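PDB 2WNK: sporozoite-specific SAG protein from Toxoplasma gondii, which is a SAG2-related surface antigen of the sporozoite stage, built from two SRS domains and probably involved in contacts with the host. Local coordinates for residues C179-S193 with L205-Y219. Sequence-based numbering, arbitrary orientation.
Sequences CETEVDLVSLVPHAS and LSVTDLPQQQQKLCY
Ser193 and Ser206 form an antiparallel hydrogen-bonded pair, the point where the chain of 179-193 joins the edge of a sheet: Ser206 N gives a nearly straight bond to Ser193 O at 2.9 Å, and Ser193 N answers to Ser206 O. A type II turn from Val189 to Ala192 brings the chain there from the short helical segment 185-188. Beside it, where strand 205-207 gives way to loop, two waters replace direct bonding, each donating to both Pro190 O and Asp209 O; one of them also accepts from Thr208 N. Far from this bridge the segments are tied covalently, Cys179 SG to Cys218 SG, with a torsion of 89° about the S-S bond.

The side chains packed between the two segments are mostly aliphatic. Leu217 crosses Leu185 at about a right angle, its CG lying 3.8 Å from Leu185 CD1, while Leu188 slides past Leu217 in the opposite direction, Leu188 CD1 against Leu217 CD1. Val189 divides its branches: with CG1 anti to the backbone N (chi1 -173°), that methyl meets Val207 CG1 and Pro211 CD, and CG2 packs on Leu217 CD1 and, at 3.9 Å, on Gln215 CG. At the exposed margin, His191 CB rests 3.3 Å from Thr208 OG1, and its imidazole stands almost perpendicular to the Asp209 carboxylate, the planes 85° apart.

Through these contacts the two larger sheets of the second SRS domain are linked in a beta sandwich: strand 202-207 pairs with 152-158 in one, strand 215-222 with 228-235 in the other. Leu217 and Pro211 also touch Val235, Val207 reaches Ile147 of strand 142-147, and the small hairpin of 172-174 with 182-184 lies alongside, its Val173 against Leu217 and Tyr219.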
ATOM      1  N   CYS A 179     -13.395 -20.066 -10.681  1.00 12.59           N
ATOM      2  CA  CYS A 179     -13.318 -18.591 -10.690  1.00 14.72           C
ATOM      3  C   CYS A 179     -13.233 -17.995 -12.076  1.00 15.73           C
ATOM      4  O   CYS A 179     -12.361 -17.141 -12.311  1.00 17.14           O
ATOM      5  CB  CYS A 179     -12.146 -18.120  -9.812  1.00 13.54           C
ATOM      6  SG  CYS A 179     -12.134 -18.816  -8.186  1.00 15.11           S
ATOM      7  N   GLU A 180     -14.110 -18.478 -12.960  1.00 15.79           N
ATOM      8  CA  GLU A 180     -14.209 -18.119 -14.400  1.00 16.98           C
ATOM      9  C   GLU A 180     -15.524 -17.455 -14.801  1.00 16.92           C
ATOM     10  O   GLU A 180     -15.522 -16.561 -15.658  1.00 19.58           O
ATOM     11  CB  GLU A 180     -13.984 -19.375 -15.286  1.00 16.49           C
ATOM     12  CG  GLU A 180     -12.546 -19.801 -15.231  1.00 18.41           C
ATOM     13  CD  GLU A 180     -12.230 -21.138 -15.923  1.00 19.02           C
ATOM     14  OE1 GLU A 180     -13.140 -21.789 -16.464  1.00 19.94           O
ATOM     15  OE2 GLU A 180     -11.024 -21.536 -15.896  1.00 25.39           O
ATOM     16  N   THR A 181     -16.652 -17.903 -14.237  1.00 16.43           N
ATOM     17  CA  THR A 181     -17.974 -17.359 -14.587  1.00 15.50           C
ATOM     18  C   THR A 181     -18.311 -16.134 -13.735  1.00 14.62           C
ATOM     19  O   THR A 181     -18.367 -16.229 -12.512  1.00 13.92           O
ATOM     20  CB  THR A 181     -19.041 -18.421 -14.409  1.00 15.42           C
ATOM     21  OG1 THR A 181     -18.723 -19.527 -15.267  1.00 17.85           O
ATOM     22  CG2 THR A 181     -20.437 -17.894 -14.814  1.00 15.73           C
ATOM     23  N   GLU A 182     -18.481 -14.994 -14.397  1.00 13.14           N
ATOM     24  CA  GLU A 182     -18.820 -13.740 -13.719  1.00 13.91           C
ATOM     25  C   GLU A 182     -20.319 -13.581 -13.572  1.00 13.79           C
ATOM     26  O   GLU A 182     -21.106 -13.743 -14.515  1.00 14.96           O
ATOM     27  CB  GLU A 182     -18.228 -12.530 -14.439  1.00 13.55           C
ATOM     28  CG  GLU A 182     -18.463 -11.193 -13.748  1.00 15.99           C
ATOM     29  CD  GLU A 182     -17.709 -10.051 -14.424  1.00 18.84           C
ATOM     30  OE1 GLU A 182     -16.544 -10.259 -14.853  1.00 22.60           O
ATOM     31  OE2 GLU A 182     -18.283  -8.947 -14.483  1.00 23.14           O
ATOM     32  N   VAL A 183     -20.729 -13.287 -12.359  1.00 13.22           N
ATOM     33  CA  VAL A 183     -22.127 -13.108 -12.085  1.00 11.88           C
ATOM     34  C   VAL A 183     -22.312 -11.937 -11.105  1.00 10.79           C
ATOM     35  O   VAL A 183     -21.349 -11.469 -10.540  1.00  9.52           O
ATOM     36  CB  VAL A 183     -22.815 -14.396 -11.546  1.00 14.22           C
ATOM     37  CG1 VAL A 183     -22.618 -15.613 -12.482  1.00 14.53           C
ATOM     38  CG2 VAL A 183     -22.324 -14.721 -10.152  1.00 11.77           C
ATOM     39  N   ASP A 184     -23.535 -11.422 -10.971  1.00 10.15           N
ATOM     40  CA  ASP A 184     -23.812 -10.390  -9.965  1.00 10.53           C
ATOM     41  C   ASP A 184     -23.701 -10.962  -8.561  1.00 11.34           C
ATOM     42  O   ASP A 184     -24.324 -11.981  -8.245  1.00 11.41           O
ATOM     43  CB  ASP A 184     -25.233  -9.840 -10.162  1.00 10.87           C
ATOM     44  CG  ASP A 184     -25.375  -9.060 -11.446  1.00 12.27           C
ATOM     45  OD1 ASP A 184     -24.702  -8.027 -11.575  1.00 21.58           O
ATOM     46  OD2 ASP A 184     -26.210  -9.420 -12.296  1.00 13.98           O
ATOM     47  N   LEU A 185     -22.905 -10.304  -7.715  1.00 10.96           N
ATOM     48  CA  LEU A 185     -22.774 -10.678  -6.318  1.00  9.22           C
ATOM     49  C   LEU A 185     -24.120 -11.023  -5.667  1.00  9.13           C
ATOM     50  O   LEU A 185     -24.287 -12.093  -5.071  1.00  7.87           O
ATOM     51  CB  LEU A 185     -22.018  -9.591  -5.534  1.00  8.76           C
ATOM     52  CG  LEU A 185     -21.909  -9.821  -4.016  1.00  9.87           C
ATOM     53  CD1 LEU A 185     -21.213 -11.176  -3.666  1.00  9.72           C
ATOM     54  CD2 LEU A 185     -21.234  -8.647  -3.302  1.00 13.74           C
ATOM     55  N   VAL A 186     -25.102 -10.134  -5.812  1.00  8.90           N
ATOM     56  CA  VAL A 186     -26.333 -10.276  -5.080  1.00 10.08           C
ATOM     57  C   VAL A 186     -27.237 -11.323  -5.672  1.00  9.49           C
ATOM     58  O   VAL A 186     -28.217 -11.710  -5.032  1.00 10.63           O
ATOM     59  CB  VAL A 186     -27.126  -8.960  -4.914  1.00  8.87           C
ATOM     60  CG1 VAL A 186     -26.354  -7.942  -4.042  1.00  9.80           C
ATOM     61  CG2 VAL A 186     -27.535  -8.374  -6.242  1.00  8.81           C
ATOM     62  N   SER A 187     -26.926 -11.804  -6.878  1.00  9.15           N
ATOM     63  CA  SER A 187     -27.579 -13.024  -7.324  1.00 10.40           C
ATOM     64  C   SER A 187     -27.191 -14.251  -6.514  1.00  8.10           C
ATOM     65  O   SER A 187     -27.941 -15.236  -6.485  1.00 10.85           O
ATOM     66  CB  SER A 187     -27.343 -13.315  -8.823  1.00 10.82           C
ATOM     67  OG  SER A 187     -26.033 -13.843  -8.981  1.00 16.13           O
ATOM     68  N   LEU A 188     -25.990 -14.288  -5.942  1.00  8.39           N
ATOM     69  CA  LEU A 188     -25.666 -15.447  -5.117  1.00  7.48           C
ATOM     70  C   LEU A 188     -25.961 -15.209  -3.629  1.00  7.08           C
ATOM     71  O   LEU A 188     -26.403 -16.120  -2.895  1.00  7.45           O
ATOM     72  CB  LEU A 188     -24.194 -15.739  -5.279  1.00  7.32           C
ATOM     73  CG  LEU A 188     -23.709 -15.902  -6.731  1.00 10.14           C
ATOM     74  CD1 LEU A 188     -22.240 -16.254  -6.666  1.00  8.56           C
ATOM     75  CD2 LEU A 188     -24.402 -17.078  -7.297  1.00 10.09           C
ATOM     76  N   VAL A 189     -25.734 -13.972  -3.187  1.00  7.24           N
ATOM     77  CA  VAL A 189     -25.963 -13.617  -1.789  1.00  7.59           C
ATOM     78  C   VAL A 189     -26.629 -12.280  -1.756  1.00  7.70           C
ATOM     79  O   VAL A 189     -25.992 -11.242  -1.791  1.00  9.74           O
ATOM     80  CB  VAL A 189     -24.666 -13.608  -0.953  1.00  5.96           C
ATOM     81  CG1 VAL A 189     -24.989 -13.401   0.546  1.00  9.21           C
ATOM     82  CG2 VAL A 189     -23.856 -14.925  -1.094  1.00  8.73           C
ATOM     83  N   PRO A 190     -27.970 -12.296  -1.770  1.00  7.89           N
ATOM     84  CA  PRO A 190     -28.813 -11.094  -1.738  1.00  8.45           C
ATOM     85  C   PRO A 190     -28.347 -10.184  -0.614  1.00  9.80           C
ATOM     86  O   PRO A 190     -28.026 -10.674   0.476  1.00 10.72           O
ATOM     87  CB  PRO A 190     -30.165 -11.676  -1.481  1.00  9.32           C
ATOM     88  CG  PRO A 190     -30.114 -12.949  -2.342  1.00  8.46           C
ATOM     89  CD  PRO A 190     -28.754 -13.514  -1.978  1.00  8.88           C
ATOM     90  N   HIS A 191     -28.182  -8.907  -0.938  1.00 11.18           N
ATOM     91  CA  HIS A 191     -27.913  -7.832   0.047  1.00 11.47           C
ATOM     92  C   HIS A 191     -26.444  -7.759   0.462  1.00 12.49           C
ATOM     93  O   HIS A 191     -26.041  -6.886   1.242  1.00 14.12           O
ATOM     94  CB  HIS A 191     -28.825  -7.898   1.307  1.00 10.62           C
ATOM     95  CG  HIS A 191     -30.245  -8.311   1.056  1.00 11.06           C
ATOM     96  ND1 HIS A 191     -31.113  -7.586   0.270  1.00 12.75           N
ATOM     97  CD2 HIS A 191     -30.955  -9.373   1.515  1.00 10.28           C
ATOM     98  CE1 HIS A 191     -32.297  -8.172   0.272  1.00 15.38           C
ATOM     99  NE2 HIS A 191     -32.220  -9.268   1.013  1.00 13.04           N
ATOM    100  N   ALA A 192     -25.628  -8.673  -0.048  1.00 10.48           N
ATOM    101  CA  ALA A 192     -24.199  -8.604   0.176  1.00 11.70           C
ATOM    102  C   ALA A 192     -23.554  -7.479  -0.638  1.00 11.20           C
ATOM    103  O   ALA A 192     -24.093  -7.037  -1.660  1.00 12.27           O
ATOM    104  CB  ALA A 192     -23.529  -9.902  -0.144  1.00 10.89           C
ATOM    105  N   SER A 193     -22.386  -7.060  -0.188  1.00 10.87           N
ATOM    106  CA  SER A 193     -21.618  -6.002  -0.894  1.00 11.16           C
ATOM    107  C   SER A 193     -20.134  -6.166  -0.726  1.00 11.06           C
ATOM    108  O   SER A 193     -19.656  -6.695   0.257  1.00 11.59           O
ATOM    109  CB  SER A 193     -22.038  -4.581  -0.431  1.00 12.10           C
ATOM    110  OG  SER A 193     -21.886  -4.417   0.968  1.00 18.24           O
ATOM    111  N   LEU A 205     -15.643  -7.855   2.197  1.00  9.15           N
ATOM    112  CA  LEU A 205     -16.885  -8.457   1.712  1.00 10.35           C
ATOM    113  C   LEU A 205     -17.827  -8.504   2.919  1.00 10.16           C
ATOM    114  O   LEU A 205     -17.467  -9.079   3.960  1.00 11.48           O
ATOM    115  CB  LEU A 205     -16.617  -9.891   1.252  1.00 10.29           C
ATOM    116  CG  LEU A 205     -17.965 -10.574   0.919  1.00 16.10           C
ATOM    117  CD1 LEU A 205     -18.658  -9.906  -0.297  1.00 16.56           C
ATOM    118  CD2 LEU A 205     -17.743 -12.057   0.701  1.00 20.91           C
ATOM    119  N   SER A 206     -19.025  -7.929   2.758  1.00  8.11           N
ATOM    120  CA  SER A 206     -20.058  -7.819   3.830  1.00  9.44           C
ATOM    121  C   SER A 206     -21.322  -8.557   3.451  1.00  9.79           C
ATOM    122  O   SER A 206     -21.839  -8.425   2.309  1.00 10.19           O
ATOM    123  CB  SER A 206     -20.408  -6.332   4.047  1.00  8.57           C
ATOM    124  OG  SER A 206     -19.193  -5.661   4.538  1.00 11.34           O
ATOM    125  N   VAL A 207     -21.901  -9.223   4.431  1.00  8.86           N
ATOM    126  CA  VAL A 207     -23.174  -9.863   4.257  1.00  9.90           C
ATOM    127  C   VAL A 207     -24.152  -9.372   5.304  1.00  8.99           C
ATOM    128  O   VAL A 207     -23.776  -9.094   6.399  1.00  9.39           O
ATOM    129  CB  VAL A 207     -23.128 -11.425   4.293  1.00 11.26           C
ATOM    130  CG1 VAL A 207     -22.116 -11.989   3.342  1.00 15.17           C
ATOM    131  CG2 VAL A 207     -23.025 -11.932   5.661  1.00 11.58           C
ATOM    132  N   THR A 208     -25.412  -9.280   4.933  1.00  8.13           N
ATOM    133  CA  THR A 208     -26.428  -9.129   5.939  1.00 10.33           C
ATOM    134  C   THR A 208     -27.108 -10.444   6.307  1.00  9.25           C
ATOM    135  O   THR A 208     -26.703 -11.095   7.195  1.00  9.14           O
ATOM    136  CB  THR A 208     -27.455  -8.033   5.603  1.00  8.92           C
ATOM    137  OG1 THR A 208     -28.244  -8.393   4.477  1.00 11.48           O
ATOM    138  CG2 THR A 208     -26.737  -6.779   5.305  1.00 12.69           C
ATOM    139  N   ASP A 209     -28.049 -10.897   5.489  1.00  9.24           N
ATOM    140  CA  ASP A 209     -28.684 -12.147   5.781  1.00  9.80           C
ATOM    141  C   ASP A 209     -27.828 -13.189   5.098  1.00 11.56           C
ATOM    142  O   ASP A 209     -27.339 -12.946   4.023  1.00 10.16           O
ATOM    143  CB  ASP A 209     -30.076 -12.230   5.179  1.00 10.17           C
ATOM    144  CG  ASP A 209     -31.059 -11.286   5.825  1.00 14.45           C
ATOM    145  OD1 ASP A 209     -31.022 -11.047   6.989  1.00 15.02           O
ATOM    146  OD2 ASP A 209     -31.896 -10.810   5.116  1.00 16.36           O
ATOM    147  N   LEU A 210     -27.716 -14.349   5.720  1.00 10.10           N
ATOM    148  CA  LEU A 210     -27.103 -15.474   5.028  1.00 11.19           C
ATOM    149  C   LEU A 210     -28.032 -15.989   3.941  1.00 10.70           C
ATOM    150  O   LEU A 210     -29.261 -15.876   4.051  1.00 11.18           O
ATOM    151  CB  LEU A 210     -26.758 -16.587   6.033  1.00 11.03           C
ATOM    152  CG  LEU A 210     -25.643 -16.230   7.034  1.00 12.39           C
ATOM    153  CD1 LEU A 210     -25.566 -17.291   8.122  1.00 15.06           C
ATOM    154  CD2 LEU A 210     -24.316 -16.000   6.349  1.00 10.90           C
ATOM    155  N   PRO A 211     -27.457 -16.591   2.876  1.00 10.46           N
ATOM    156  CA  PRO A 211     -28.262 -17.128   1.755  1.00 10.46           C
ATOM    157  C   PRO A 211     -28.974 -18.423   2.126  1.00 10.99           C
ATOM    158  O   PRO A 211     -28.568 -19.064   3.094  1.00 10.86           O
ATOM    159  CB  PRO A 211     -27.193 -17.355   0.661  1.00 10.88           C
ATOM    160  CG  PRO A 211     -25.961 -17.745   1.475  1.00 10.52           C
ATOM    161  CD  PRO A 211     -26.018 -16.810   2.705  1.00 10.74           C
ATOM    162  N   GLN A 212     -30.057 -18.761   1.399  1.00 12.01           N
ATOM    163  CA  GLN A 212     -30.808 -20.006   1.582  1.00 14.40           C
ATOM    164  C   GLN A 212     -29.959 -21.270   1.450  1.00 13.63           C
ATOM    165  O   GLN A 212     -30.143 -22.233   2.186  1.00 13.63           O
ATOM    166  CB  GLN A 212     -31.894 -20.087   0.549  1.00 14.94           C
ATOM    167  CG  GLN A 212     -32.956 -19.024   0.777  1.00 20.79           C
ATOM    168  CD  GLN A 212     -34.321 -19.453   0.279  1.00 26.83           C
ATOM    169  OE1 GLN A 212     -35.037 -18.678  -0.364  1.00 30.90           O
ATOM    170  NE2 GLN A 212     -34.695 -20.702   0.569  1.00 29.01           N
ATOM    171  N   GLN A 213     -29.113 -21.282   0.428  1.00 11.97           N
ATOM    172  CA  GLN A 213     -28.166 -22.396   0.214  1.00 11.70           C
ATOM    173  C   GLN A 213     -26.743 -21.879   0.324  1.00 11.33           C
ATOM    174  O   GLN A 213     -26.491 -20.667   0.098  1.00 12.03           O
ATOM    175  CB  GLN A 213     -28.376 -23.077  -1.163  1.00 12.51           C
ATOM    176  CG  GLN A 213     -29.773 -23.710  -1.360  1.00 13.85           C
ATOM    177  CD  GLN A 213     -29.875 -24.569  -2.660  1.00 19.09           C
ATOM    178  OE1 GLN A 213     -29.072 -24.458  -3.590  1.00 20.30           O
ATOM    179  NE2 GLN A 213     -30.867 -25.418  -2.708  1.00 19.62           N
ATOM    180  N   GLN A 214     -25.821 -22.754   0.693  1.00  9.29           N
ATOM    181  CA  GLN A 214     -24.390 -22.378   0.763  1.00  9.56           C
ATOM    182  C   GLN A 214     -23.930 -21.837  -0.603  1.00  8.93           C
ATOM    183  O   GLN A 214     -24.344 -22.358  -1.648  1.00  9.23           O
ATOM    184  CB  GLN A 214     -23.490 -23.557   1.176  1.00 11.16           C
ATOM    185  CG  GLN A 214     -22.009 -23.170   1.235  1.00 14.32           C
ATOM    186  CD  GLN A 214     -21.063 -24.376   1.382  1.00 22.54           C
ATOM    187  OE1 GLN A 214     -20.301 -24.701   0.469  1.00 28.66           O
ATOM    188  NE2 GLN A 214     -21.106 -25.019   2.520  1.00 24.41           N
ATOM    189  N   GLN A 215     -23.072 -20.822  -0.573  1.00  8.20           N
ATOM    190  CA  GLN A 215     -22.584 -20.131  -1.789  1.00  7.99           C
ATOM    191  C   GLN A 215     -21.072 -20.056  -1.725  1.00  7.54           C
ATOM    192  O   GLN A 215     -20.476 -20.133  -0.640  1.00  9.67           O
ATOM    193  CB  GLN A 215     -23.196 -18.700  -1.925  1.00  8.02           C
ATOM    194  CG  GLN A 215     -24.763 -18.636  -1.855  1.00  8.78           C
ATOM    195  CD  GLN A 215     -25.518 -19.258  -3.049  1.00  8.71           C
ATOM    196  OE1 GLN A 215     -26.687 -19.721  -2.899  1.00 12.60           O
ATOM    197  NE2 GLN A 215     -24.941 -19.187  -4.219  1.00  4.79           N
ATOM    198  N   LYS A 216     -20.463 -19.879  -2.896  1.00  7.06           N
ATOM    199  CA  LYS A 216     -19.019 -19.580  -2.948  1.00  9.66           C
ATOM    200  C   LYS A 216     -18.822 -18.316  -3.780  1.00  9.43           C
ATOM    201  O   LYS A 216     -19.491 -18.107  -4.800  1.00  9.79           O
ATOM    202  CB  LYS A 216     -18.272 -20.738  -3.563  1.00  8.41           C
ATOM    203  CG  LYS A 216     -18.151 -21.910  -2.617  1.00 12.98           C
ATOM    204  CD  LYS A 216     -17.193 -22.905  -3.218  1.00 16.13           C
ATOM    205  CE  LYS A 216     -17.139 -24.156  -2.415  1.00 14.81           C
ATOM    206  NZ  LYS A 216     -16.421 -25.231  -3.222  1.00 19.29           N
ATOM    207  N   LEU A 217     -17.979 -17.417  -3.291  1.00  8.21           N
ATOM    208  CA  LEU A 217     -17.744 -16.152  -3.961  1.00  9.01           C
ATOM    209  C   LEU A 217     -16.278 -16.131  -4.213  1.00  9.16           C
ATOM    210  O   LEU A 217     -15.501 -16.266  -3.287  1.00 13.33           O
ATOM    211  CB  LEU A 217     -18.029 -14.976  -3.037  1.00  9.91           C
ATOM    212  CG  LEU A 217     -19.442 -14.450  -2.770  1.00 15.00           C
ATOM    213  CD1 LEU A 217     -20.645 -15.090  -3.445  1.00 14.53           C
ATOM    214  CD2 LEU A 217     -19.738 -13.914  -1.401  1.00 14.51           C
ATOM    215  N   CYS A 218     -15.906 -15.967  -5.473  1.00  7.16           N
ATOM    216  CA  CYS A 218     -14.478 -15.980  -5.786  1.00  6.18           C
ATOM    217  C   CYS A 218     -14.047 -14.626  -6.385  1.00  7.84           C
ATOM    218  O   CYS A 218     -14.713 -14.033  -7.242  1.00  8.61           O
ATOM    219  CB  CYS A 218     -14.208 -17.060  -6.828  1.00  7.67           C
ATOM    220  SG  CYS A 218     -12.402 -17.206  -6.975  1.00 13.88           S
ATOM    221  N   TYR A 219     -12.893 -14.157  -5.991  1.00  7.82           N
ATOM    222  CA  TYR A 219     -12.241 -12.966  -6.566  1.00  7.25           C
ATOM    223  C   TYR A 219     -10.808 -13.318  -6.959  1.00  8.09           C
ATOM    224  O   TYR A 219     -10.194 -14.166  -6.374  1.00  9.33           O
ATOM    225  CB  TYR A 219     -12.195 -11.864  -5.489  1.00  7.25           C
ATOM    226  CG  TYR A 219     -13.540 -11.399  -5.027  1.00  9.56           C
ATOM    227  CD1 TYR A 219     -14.216 -10.442  -5.725  1.00 11.19           C
ATOM    228  CD2 TYR A 219     -14.137 -11.926  -3.871  1.00 11.09           C
ATOM    229  CE1 TYR A 219     -15.474 -10.054  -5.364  1.00 10.11           C
ATOM    230  CE2 TYR A 219     -15.409 -11.534  -3.485  1.00 11.18           C
ATOM    231  CZ  TYR A 219     -16.042 -10.579  -4.220  1.00  9.26           C
ATOM    232  OH  TYR A 219     -17.283 -10.199  -3.804  1.00 10.81           O
TER
HETATM  233  O   HOH W   1     -26.223 -10.671   2.575  1.00  9.08           O
HETATM  234  O   HOH W   2     -28.449 -13.313   1.436  1.00 12.21           O
HETATM  235  O   HOH W   3     -23.790  -5.575   2.415  1.00 16.88           O